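Local structure of superoxide dismutase (Acidilobus saccharovorans, 4FFK) at residues A134-E139 against Y195-W200; L146-V151 against K214-P219; Y26-L31 against Y42-H47. The protein catalyses the dismutation of superoxide to oxygen and hydrogen peroxide, using a bound iron ion. All blocks are in the same frame, centred on the assembly; numbering follows the deposited sequence.

Contact 2 is the buried one of the three, although its centre lies about 16 Å from the centre of the chain; contacts 1 and 3 are partly buried. Contacts 1 and 2 interleave along the chain and use consecutive elements, helix 124-136 followed by strand 142-148, then helix 192-199 followed by helix 205-216. Contact 3 belongs to the alpha-hairpin domain, on the opposite side of the chain's centre from contact 2. The chemistry follows position: contact 1 pairs a small apolar patch with a salt bridge at its exposed margin, contact 2 has no hydrogen bond across it and packs a tyrosine ring, and contact 3 is wholly polar, on the residues that follow an iron ligand in sequence.

Contact 1: A134-E139 against Y195-W200; sequences AAKNVE and YVDSWW
The carboxylate of Asp197 is the flat group that Lys136 reaches across this contact. NZ of Lys136 meets OD1 of Asp197 on its syn side, 2.7 Å away and 26° out of the carboxylate plane. OD2 of Asp197 stays 3.6 Å from NZ of Lys136, and the salt bridge therefore rests mainly on one oxygen. CA of Asp197 lies in plane at the edge of the Trp200 indole, while CZ3 of Trp199 sits 4.0 Å above the centre of one face of that same Trp200 ring. The Trp199 ring in turn has the carbonyl oxygen of Val196 at its edge, in plane.

The lysine CB does not point at the partner helix; its chain, extended beyond CG, carries the ammonium over. CG of Lys136 leaves beside the backbone N (chi1 -74°), and on the way out CE passes CG1 of Val196 at 4.0 Å. The lysine and aspartate side chains cross at about a right angle. On the buried side, CB of Ala135 faces both methyls of Val196, with Val196 CG2 at 3.9 Å from Ala135 CB. A methionine in place of Lys136 has no charge to offer, and Asp197 would probably be left without its mate and freer to turn.

Both helices belong to the C-terminal domain of the iron/manganese superoxide dismutase family. Helix 124-136 ends at this point, Asn137 being the first residue to leave helical geometry, and Arg192 NH1, at the start of helix 192-199, donates to the carbonyls of Lys136 and Val138. Strand 172-178 is shared ground for the two helices: Ala135 and Trp199 both touch Val177, and Tyr195 OH bonds to the backbone oxygen of the iron ligand Asp178.

Contact 2: L146-V151 against K214-P219; sequences LAYDPV and KALNTP
Tyr148 lays its ring against the last turn of the helix holding Ala215 and Leu216. CD2 of Tyr148 meets CB of Ala215 at 3.6 Å, and CE2 of Tyr148 comes 3.4 Å from the carbonyl oxygen of Ala215. Farther along the ring, CD2 of Leu216 reaches CE1 of Tyr148 at 3.8 Å; CB of Leu216 points away, but the methyl swings back to the ring. The backbone N of Leu216 lies above one ring face, offset toward the rim. With CG of Tyr148 anti to its N (chi1 174°), the ring extends from the strand toward the helix.

This joins the central strand 142-148 of the three-stranded antiparallel sheet to helix 205-216, where that helix ends. Ala215 O is gripped twice by Thr218, whose OG1 donates to it at 2.8 Å and whose backbone N donates at 3.1 Å, fixing the turn after the helix. On the strand side, Asp149 OD1 accepts from Val151 N at 2.9 Å in an Asx turn. Farther out, Ile172 of the neighbouring strand touches Ala215, Pro150 and Thr218, while Tyr19 and Tyr86 of the second subunit donate their hydroxyls to the Asp149 carboxylate.

Contact 3: Y26-L31 against Y42-H47; sequences YNYDAL and YHHDKH. With FE (Fe (III) ion), chain B.
In the alpha-hairpin domain of the superoxide dismutase fold, Tyr28 of a loop closes onto His44 and Asp45 of helix 37-66, the two residues that follow the iron ligand His43, away from the metal itself. The helix includes a wider pi-type turn at 42-47, where Tyr42 O accepts from both Lys46 N and His47 N. NE2 of His43 binds the iron at 2.1 Å; a water stands almost straight across the metal from it, 2.0 Å from the iron, and His92, Asp178 and His182 complete the five ligands.

Tyr28 sits in a type I turn running from Asn27 to Ala30, and its ring comes at the carboxylate of Asp45 from the opposite direction, the two planes 52° apart. Asp45 OD2 lies at the edge of the Tyr28 ring, near its plane. His44, whose CG is anti to the backbone N (chi1 177°), presents ND1 to the same carboxylate oxygen, while its NE2 bonds to Pro22 O. Engagement of both ring nitrogens is consistent with an imidazolium, whose charge would suit the neighbouring carboxylate. Asp45 OD2 thus holds two donors: Tyr28 OH, 2.6 Å away on its syn lone pair, and His44 ND1, 2.9 Å away on the anti side with an N-H...O angle of 153°.

Contact 1: A134-E139 against Y195-W200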
loop_
_atom_site.group_PDB
_atom_site.type_symbol
_atom_site.label_atom_id
_atom_site.label_comp_id
_atom_site.label_asym_id
_atom_site.label_seq_id
_atom_site.Cartn_x
_atom_site.Cartn_y
_atom_site.Cartn_z
ATOM N N ALA A 134 14.287 11.405 -5.842
ATOM C CA ALA A 134 13.155 10.449 -5.927
ATOM C C ALA A 134 13.633 9.149 -5.269
ATOM O O ALA A 134 12.881 8.539 -4.491
ATOM C CB ALA A 134 12.743 10.183 -7.410
ATOM N N ALA A 135 14.873 8.773 -5.522
ATOM C CA ALA A 135 15.419 7.506 -4.954
ATOM C C ALA A 135 15.598 7.666 -3.454
ATOM O O ALA A 135 15.287 6.777 -2.655
ATOM C CB ALA A 135 16.719 7.182 -5.616
ATOM N N LYS A 136 16.173 8.797 -3.050
ATOM C CA LYS A 136 16.524 8.971 -1.660
ATOM C C LYS A 136 15.248 9.080 -0.839
ATOM O O LYS A 136 15.240 8.763 0.339
ATOM C CB LYS A 136 17.381 10.239 -1.483
ATOM C CG LYS A 136 18.793 10.074 -1.971
ATOM C CD LYS A 136 19.413 11.488 -2.138
ATOM C CE LYS A 136 20.628 11.292 -3.068
ATOM N NZ LYS A 136 21.425 12.566 -3.018
ATOM N N ASN A 137 14.157 9.532 -1.475
ATOM C CA ASN A 137 12.957 9.786 -0.783
ATOM C C ASN A 137 11.870 8.764 -1.055
ATOM O O ASN A 137 10.693 9.040 -0.808
ATOM C CB ASN A 137 12.457 11.201 -1.062
ATOM C CG ASN A 137 13.358 12.208 -0.392
ATOM O OD1 ASN A 137 13.307 12.334 0.810
ATOM N ND2 ASN A 137 14.276 12.790 -1.148
ATOM N N VAL A 138 12.290 7.584 -1.492
ATOM C CA VAL A 138 11.340 6.472 -1.435
ATOM C C VAL A 138 11.099 6.227 0.043
ATOM O O VAL A 138 12.071 6.081 0.852
ATOM C CB VAL A 138 11.935 5.257 -2.089
ATOM C CG1 VAL A 138 11.024 4.032 -1.622
ATOM C CG2 VAL A 138 11.987 5.441 -3.586
ATOM N N GLU A 139 9.818 6.184 0.451
ATOM C CA GLU A 139 9.474 6.018 1.841
ATOM C C GLU A 139 9.464 4.523 2.098
ATOM O O GLU A 139 8.699 3.780 1.497
ATOM C CB GLU A 139 8.134 6.546 2.105
ATOM C CG GLU A 139 7.686 6.457 3.544
ATOM C CD GLU A 139 6.381 7.150 3.748
ATOM O OE1 GLU A 139 5.363 6.547 3.311
ATOM O OE2 GLU A 139 6.338 8.210 4.383
ATOM N N TYR A 195 24.901 6.152 -1.163
ATOM C CA TYR A 195 24.736 5.137 -2.200
ATOM C C TYR A 195 24.158 5.614 -3.531
ATOM O O TYR A 195 24.726 5.347 -4.613
ATOM C CB TYR A 195 23.918 3.990 -1.604
ATOM C CG TYR A 195 23.216 3.128 -2.591
ATOM C CD1 TYR A 195 23.900 2.178 -3.356
ATOM C CD2 TYR A 195 21.826 3.237 -2.733
ATOM C CE1 TYR A 195 23.232 1.362 -4.225
ATOM C CE2 TYR A 195 21.161 2.446 -3.646
ATOM C CZ TYR A 195 21.826 1.526 -4.368
ATOM O OH TYR A 195 21.114 0.739 -5.231
ATOM N N VAL A 196 23.036 6.317 -3.476
ATOM C CA VAL A 196 22.403 6.763 -4.710
ATOM C C VAL A 196 23.383 7.705 -5.473
ATOM O O VAL A 196 23.563 7.599 -6.678
ATOM C CB VAL A 196 21.123 7.497 -4.349
ATOM C CG1 VAL A 196 20.576 8.169 -5.586
ATOM C CG2 VAL A 196 20.113 6.413 -3.763
ATOM N N ASP A 197 24.013 8.580 -4.710
ATOM C CA ASP A 197 24.996 9.539 -5.286
ATOM C C ASP A 197 26.087 8.816 -6.036
ATOM O O ASP A 197 26.425 9.209 -7.159
ATOM C CB ASP A 197 25.608 10.393 -4.167
ATOM C CG ASP A 197 24.678 11.453 -3.675
ATOM O OD1 ASP A 197 23.607 11.672 -4.286
ATOM O OD2 ASP A 197 25.021 12.113 -2.666
ATOM N N SER A 198 26.622 7.730 -5.472
ATOM C CA SER A 198 27.697 6.990 -6.130
ATOM C C SER A 198 27.195 6.099 -7.243
ATOM O O SER A 198 27.886 5.827 -8.211
ATOM C CB SER A 198 28.492 6.116 -5.141
ATOM O OG SER A 198 28.636 6.720 -3.881
ATOM N N TRP A 199 25.957 5.628 -7.092
ATOM C CA TRP A 199 25.397 4.735 -8.077
ATOM C C TRP A 199 25.407 5.358 -9.461
ATOM O O TRP A 199 25.595 4.666 -10.446
ATOM C CB TRP A 199 23.974 4.331 -7.610
ATOM C CG TRP A 199 23.138 3.697 -8.695
ATOM C CD1 TRP A 199 23.097 2.361 -9.056
ATOM C CD2 TRP A 199 22.188 4.361 -9.507
ATOM N NE1 TRP A 199 22.201 2.199 -10.084
ATOM C CE2 TRP A 199 21.620 3.401 -10.365
ATOM C CE3 TRP A 199 21.769 5.694 -9.615
ATOM C CZ2 TRP A 199 20.626 3.724 -11.342
ATOM C CZ3 TRP A 199 20.815 6.017 -10.591
ATOM C CH2 TRP A 199 20.238 5.017 -11.436
ATOM N N TRP A 200 25.297 6.681 -9.531
ATOM C CA TRP A 200 25.452 7.411 -10.805
ATOM C C TRP A 200 26.650 6.996 -11.617
ATOM O O TRP A 200 26.574 6.943 -12.855
ATOM C CB TRP A 200 25.447 8.928 -10.593
ATOM C CG TRP A 200 24.087 9.414 -10.137
ATOM C CD1 TRP A 200 23.700 9.615 -8.879
ATOM C CD2 TRP A 200 22.929 9.623 -10.953
ATOM N NE1 TRP A 200 22.388 10.015 -8.831
ATOM C CE2 TRP A 200 21.880 9.986 -10.095
ATOM C CE3 TRP A 200 22.666 9.470 -12.312
ATOM C CZ2 TRP A 200 20.604 10.266 -10.561
ATOM C CZ3 TRP A 200 21.398 9.778 -12.784
ATOM C CH2 TRP A 200 20.395 10.160 -11.912
#

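Contact 2: L146-V151 against K214-P219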
loop_
_atom_site.group_PDB
_atom_site.type_symbol
_atom_site.label_atom_id
_atom_site.label_comp_id
_atom_site.label_asym_id
_atom_site.label_seq_id
_atom_site.Cartn_x
_atom_site.Cartn_y
_atom_site.Cartn_z
ATOM N N LEU A 146 13.456 5.687 -14.046
ATOM C CA LEU A 146 13.295 6.621 -15.151
ATOM C C LEU A 146 12.545 5.807 -16.174
ATOM O O LEU A 146 13.001 4.745 -16.533
ATOM C CB LEU A 146 14.677 7.026 -15.740
ATOM C CG LEU A 146 14.447 7.990 -16.942
ATOM C CD1 LEU A 146 13.626 9.247 -16.670
ATOM C CD2 LEU A 146 15.794 8.369 -17.443
ATOM N N ALA A 147 11.340 6.233 -16.527
ATOM C CA ALA A 147 10.516 5.472 -17.425
ATOM C C ALA A 147 10.148 6.284 -18.652
ATOM O O ALA A 147 10.129 7.523 -18.640
ATOM C CB ALA A 147 9.246 5.033 -16.722
ATOM N N TYR A 148 9.819 5.537 -19.677
ATOM C CA TYR A 148 9.278 6.100 -20.903
ATOM C C TYR A 148 7.754 5.956 -20.848
ATOM O O TYR A 148 7.270 4.842 -20.605
ATOM C CB TYR A 148 9.840 5.306 -22.075
ATOM C CG TYR A 148 9.196 5.732 -23.396
ATOM C CD1 TYR A 148 9.456 6.998 -23.934
ATOM C CD2 TYR A 148 8.330 4.860 -24.099
ATOM C CE1 TYR A 148 8.864 7.401 -25.139
ATOM C CE2 TYR A 148 7.747 5.251 -25.304
ATOM C CZ TYR A 148 8.031 6.519 -25.812
ATOM O OH TYR A 148 7.454 6.942 -26.996
ATOM N N ASP A 149 7.026 7.045 -21.074
ATOM C CA ASP A 149 5.573 6.998 -21.116
ATOM C C ASP A 149 5.098 6.853 -22.577
ATOM O O ASP A 149 5.137 7.818 -23.304
ATOM C CB ASP A 149 4.980 8.265 -20.558
ATOM C CG ASP A 149 3.489 8.332 -20.767
ATOM O OD1 ASP A 149 2.874 7.236 -21.017
ATOM O OD2 ASP A 149 2.950 9.437 -20.624
ATOM N N PRO A 150 4.691 5.652 -22.990
ATOM C CA PRO A 150 4.249 5.470 -24.401
ATOM C C PRO A 150 3.109 6.381 -24.814
ATOM O O PRO A 150 2.930 6.627 -26.028
ATOM C CB PRO A 150 3.800 4.011 -24.460
ATOM C CG PRO A 150 4.343 3.389 -23.211
ATOM C CD PRO A 150 4.418 4.454 -22.189
ATOM N N VAL A 151 2.318 6.865 -23.865
ATOM C CA VAL A 151 1.171 7.669 -24.207
ATOM C C VAL A 151 1.644 8.982 -24.755
ATOM O O VAL A 151 1.034 9.533 -25.676
ATOM C CB VAL A 151 0.292 7.967 -22.969
ATOM C CG1 VAL A 151 -0.724 9.039 -23.276
ATOM C CG2 VAL A 151 -0.372 6.659 -22.434
ATOM N N LYS A 214 14.296 0.679 -27.860
ATOM C CA LYS A 214 13.234 -0.342 -27.843
ATOM C C LYS A 214 11.898 0.239 -27.407
ATOM O O LYS A 214 10.871 -0.038 -28.030
ATOM C CB LYS A 214 13.571 -1.508 -26.922
ATOM C CG LYS A 214 14.319 -2.659 -27.533
ATOM C CD LYS A 214 15.754 -2.660 -27.061
ATOM C CE LYS A 214 16.044 -3.776 -26.083
ATOM N NZ LYS A 214 16.222 -5.041 -26.819
ATOM N N ALA A 215 11.904 1.029 -26.333
ATOM C CA ALA A 215 10.670 1.671 -25.836
ATOM C C ALA A 215 10.034 2.578 -26.878
ATOM O O ALA A 215 8.817 2.548 -27.087
ATOM C CB ALA A 215 10.926 2.455 -24.553
ATOM N N LEU A 216 10.873 3.390 -27.520
ATOM C CA LEU A 216 10.438 4.317 -28.560
ATOM C C LEU A 216 9.734 3.616 -29.722
ATOM O O LEU A 216 8.841 4.198 -30.359
ATOM C CB LEU A 216 11.639 5.094 -29.104
ATOM C CG LEU A 216 12.129 6.255 -28.255
ATOM C CD1 LEU A 216 13.443 6.754 -28.841
ATOM C CD2 LEU A 216 11.073 7.372 -28.180
ATOM N N ASN A 217 10.137 2.373 -29.967
ATOM C CA ASN A 217 9.595 1.518 -31.035
ATOM C C ASN A 217 8.616 0.407 -30.568
ATOM O O ASN A 217 8.361 -0.561 -31.291
ATOM C CB ASN A 217 10.761 0.896 -31.824
ATOM C CG ASN A 217 11.219 1.776 -32.989
ATOM O OD1 ASN A 217 11.419 3.002 -32.863
ATOM N ND2 ASN A 217 11.385 1.140 -34.150
ATOM N N THR A 218 8.093 0.530 -29.351
ATOM C CA THR A 218 7.010 -0.342 -28.925
ATOM C C THR A 218 5.695 0.275 -29.416
ATOM O O THR A 218 5.502 1.501 -29.353
ATOM C CB THR A 218 6.941 -0.518 -27.406
ATOM O OG1 THR A 218 6.717 0.768 -26.788
ATOM C CG2 THR A 218 8.222 -1.158 -26.883
ATOM N N PRO A 219 4.799 -0.572 -29.931
ATOM C CA PRO A 219 3.529 -0.045 -30.406
ATOM C C PRO A 219 2.744 0.501 -29.200
ATOM O O PRO A 219 2.852 -0.064 -28.114
ATOM C CB PRO A 219 2.853 -1.280 -31.025
ATOM C CG PRO A 219 3.507 -2.471 -30.328
ATOM C CD PRO A 219 4.922 -2.032 -30.115
#

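Contact 3: Y26-L31 against Y42-H47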
loop_
_atom_site.group_PDB
_atom_site.type_symbol
_atom_site.label_atom_id
_atom_site.label_comp_id
_atom_site.label_asym_id
_atom_site.label_seq_id
_atom_site.Cartn_x
_atom_site.Cartn_y
_atom_site.Cartn_z
ATOM N N TYR A 26 28.217 -8.925 -15.416
ATOM C CA TYR A 26 29.601 -8.555 -15.111
ATOM C C TYR A 26 29.950 -9.423 -13.918
ATOM O O TYR A 26 29.080 -10.028 -13.279
ATOM C CB TYR A 26 29.761 -7.056 -14.773
ATOM C CG TYR A 26 28.534 -6.466 -14.117
ATOM C CD1 TYR A 26 28.287 -6.680 -12.767
ATOM C CD2 TYR A 26 27.608 -5.723 -14.861
ATOM C CE1 TYR A 26 27.129 -6.144 -12.141
ATOM C CE2 TYR A 26 26.456 -5.190 -14.258
ATOM C CZ TYR A 26 26.230 -5.413 -12.911
ATOM O OH TYR A 26 25.077 -4.926 -12.321
ATOM N N ASN A 27 31.230 -9.515 -13.605
ATOM C CA ASN A 27 31.634 -10.267 -12.458
ATOM C C ASN A 27 31.241 -9.473 -11.230
ATOM O O ASN A 27 30.965 -8.249 -11.297
ATOM C CB ASN A 27 33.141 -10.475 -12.505
ATOM C CG ASN A 27 33.846 -9.261 -13.056
ATOM O OD1 ASN A 27 34.178 -9.198 -14.253
ATOM N ND2 ASN A 27 33.997 -8.250 -12.221
ATOM N N TYR A 28 31.283 -10.162 -10.114
ATOM C CA TYR A 28 30.782 -9.648 -8.860
ATOM C C TYR A 28 31.572 -8.549 -8.208
ATOM O O TYR A 28 31.068 -7.884 -7.313
ATOM C CB TYR A 28 30.604 -10.811 -7.902
ATOM C CG TYR A 28 29.386 -11.641 -8.236
ATOM C CD1 TYR A 28 29.322 -12.388 -9.410
ATOM C CD2 TYR A 28 28.278 -11.643 -7.394
ATOM C CE1 TYR A 28 28.219 -13.133 -9.733
ATOM C CE2 TYR A 28 27.160 -12.389 -7.689
ATOM C CZ TYR A 28 27.121 -13.122 -8.857
ATOM O OH TYR A 28 26.031 -13.874 -9.156
ATOM N N ASP A 29 32.815 -8.344 -8.615
ATOM C CA ASP A 29 33.502 -7.178 -8.112
ATOM C C ASP A 29 33.589 -6.077 -9.164
ATOM O O ASP A 29 34.298 -5.086 -8.976
ATOM C CB ASP A 29 34.878 -7.560 -7.553
ATOM C CG ASP A 29 35.670 -8.352 -8.535
ATOM O OD1 ASP A 29 35.496 -8.091 -9.744
ATOM O OD2 ASP A 29 36.451 -9.224 -8.106
ATOM N N ALA A 30 32.814 -6.207 -10.237
ATOM C CA ALA A 30 32.873 -5.266 -11.329
ATOM C C ALA A 30 32.450 -3.857 -10.906
ATOM O O ALA A 30 32.853 -2.884 -11.518
ATOM C CB ALA A 30 32.031 -5.730 -12.465
ATOM N N LEU A 31 31.628 -3.747 -9.849
ATOM C CA LEU A 31 31.104 -2.465 -9.439
ATOM C C LEU A 31 31.815 -1.845 -8.270
ATOM O O LEU A 31 31.435 -0.771 -7.846
ATOM C CB LEU A 31 29.587 -2.588 -9.127
ATOM C CG LEU A 31 28.789 -3.286 -10.206
ATOM C CD1 LEU A 31 27.283 -3.201 -9.720
ATOM C CD2 LEU A 31 28.887 -2.656 -11.583
ATOM N N TYR A 42 24.977 -11.182 -2.086
ATOM C CA TYR A 42 23.703 -11.237 -1.345
ATOM C C TYR A 42 22.568 -10.777 -2.234
ATOM O O TYR A 42 21.547 -11.416 -2.310
ATOM C CB TYR A 42 23.711 -10.424 -0.051
ATOM C CG TYR A 42 24.457 -11.140 1.013
ATOM C CD1 TYR A 42 23.837 -12.084 1.799
ATOM C CD2 TYR A 42 25.859 -10.943 1.155
ATOM C CE1 TYR A 42 24.517 -12.770 2.739
ATOM C CE2 TYR A 42 26.579 -11.684 2.101
ATOM C CZ TYR A 42 25.885 -12.570 2.900
ATOM O OH TYR A 42 26.523 -13.290 3.884
ATOM N N HIS A 43 22.777 -9.639 -2.885
ATOM C CA HIS A 43 21.723 -8.972 -3.585
ATOM C C HIS A 43 21.272 -9.775 -4.781
ATOM O O HIS A 43 20.077 -10.003 -4.963
ATOM C CB HIS A 43 22.184 -7.598 -4.008
ATOM C CG HIS A 43 21.044 -6.683 -4.322
ATOM N ND1 HIS A 43 21.223 -5.339 -4.590
ATOM C CD2 HIS A 43 19.715 -6.925 -4.441
ATOM C CE1 HIS A 43 20.042 -4.779 -4.832
ATOM N NE2 HIS A 43 19.112 -5.715 -4.716
ATOM N N HIS A 44 22.240 -10.310 -5.550
ATOM C CA HIS A 44 21.859 -11.016 -6.702
ATOM C C HIS A 44 21.487 -12.449 -6.413
ATOM O O HIS A 44 20.467 -12.911 -6.890
ATOM C CB HIS A 44 22.948 -10.959 -7.800
ATOM C CG HIS A 44 22.593 -11.754 -9.005
ATOM N ND1 HIS A 44 22.683 -13.132 -9.035
ATOM C CD2 HIS A 44 22.136 -11.371 -10.209
ATOM C CE1 HIS A 44 22.281 -13.555 -10.214
ATOM N NE2 HIS A 44 21.930 -12.509 -10.940
ATOM N N ASP A 45 22.306 -13.144 -5.642
ATOM C CA ASP A 45 22.209 -14.585 -5.582
ATOM C C ASP A 45 21.273 -14.957 -4.476
ATOM O O ASP A 45 20.870 -16.114 -4.386
ATOM C CB ASP A 45 23.547 -15.245 -5.178
ATOM C CG ASP A 45 24.654 -15.032 -6.154
ATOM O OD1 ASP A 45 25.861 -15.213 -5.735
ATOM O OD2 ASP A 45 24.370 -14.731 -7.301
ATOM N N LYS A 46 20.932 -13.999 -3.599
ATOM C CA LYS A 46 19.985 -14.329 -2.546
ATOM C C LYS A 46 18.699 -13.537 -2.671
ATOM O O LYS A 46 17.650 -14.123 -2.858
ATOM C CB LYS A 46 20.600 -14.169 -1.181
ATOM C CG LYS A 46 21.813 -15.094 -1.049
ATOM C CD LYS A 46 22.264 -15.020 0.332
ATOM C CE LYS A 46 22.612 -16.424 0.763
ATOM N NZ LYS A 46 24.058 -16.515 0.811
ATOM N N HIS A 47 18.793 -12.215 -2.653
ATOM C CA HIS A 47 17.523 -11.439 -2.715
ATOM C C HIS A 47 16.878 -11.604 -4.048
ATOM O O HIS A 47 15.727 -11.972 -4.105
ATOM C CB HIS A 47 17.783 -9.934 -2.469
ATOM C CG HIS A 47 18.190 -9.651 -1.092
ATOM N ND1 HIS A 47 17.302 -9.720 -0.035
ATOM C CD2 HIS A 47 19.396 -9.356 -0.565
ATOM C CE1 HIS A 47 17.952 -9.459 1.089
ATOM N NE2 HIS A 47 19.219 -9.235 0.792
HETATM FE FE FE B . 17.089 -5.319 -4.271
HETATM O O HOH W 1 15.165 -4.714 -3.896
#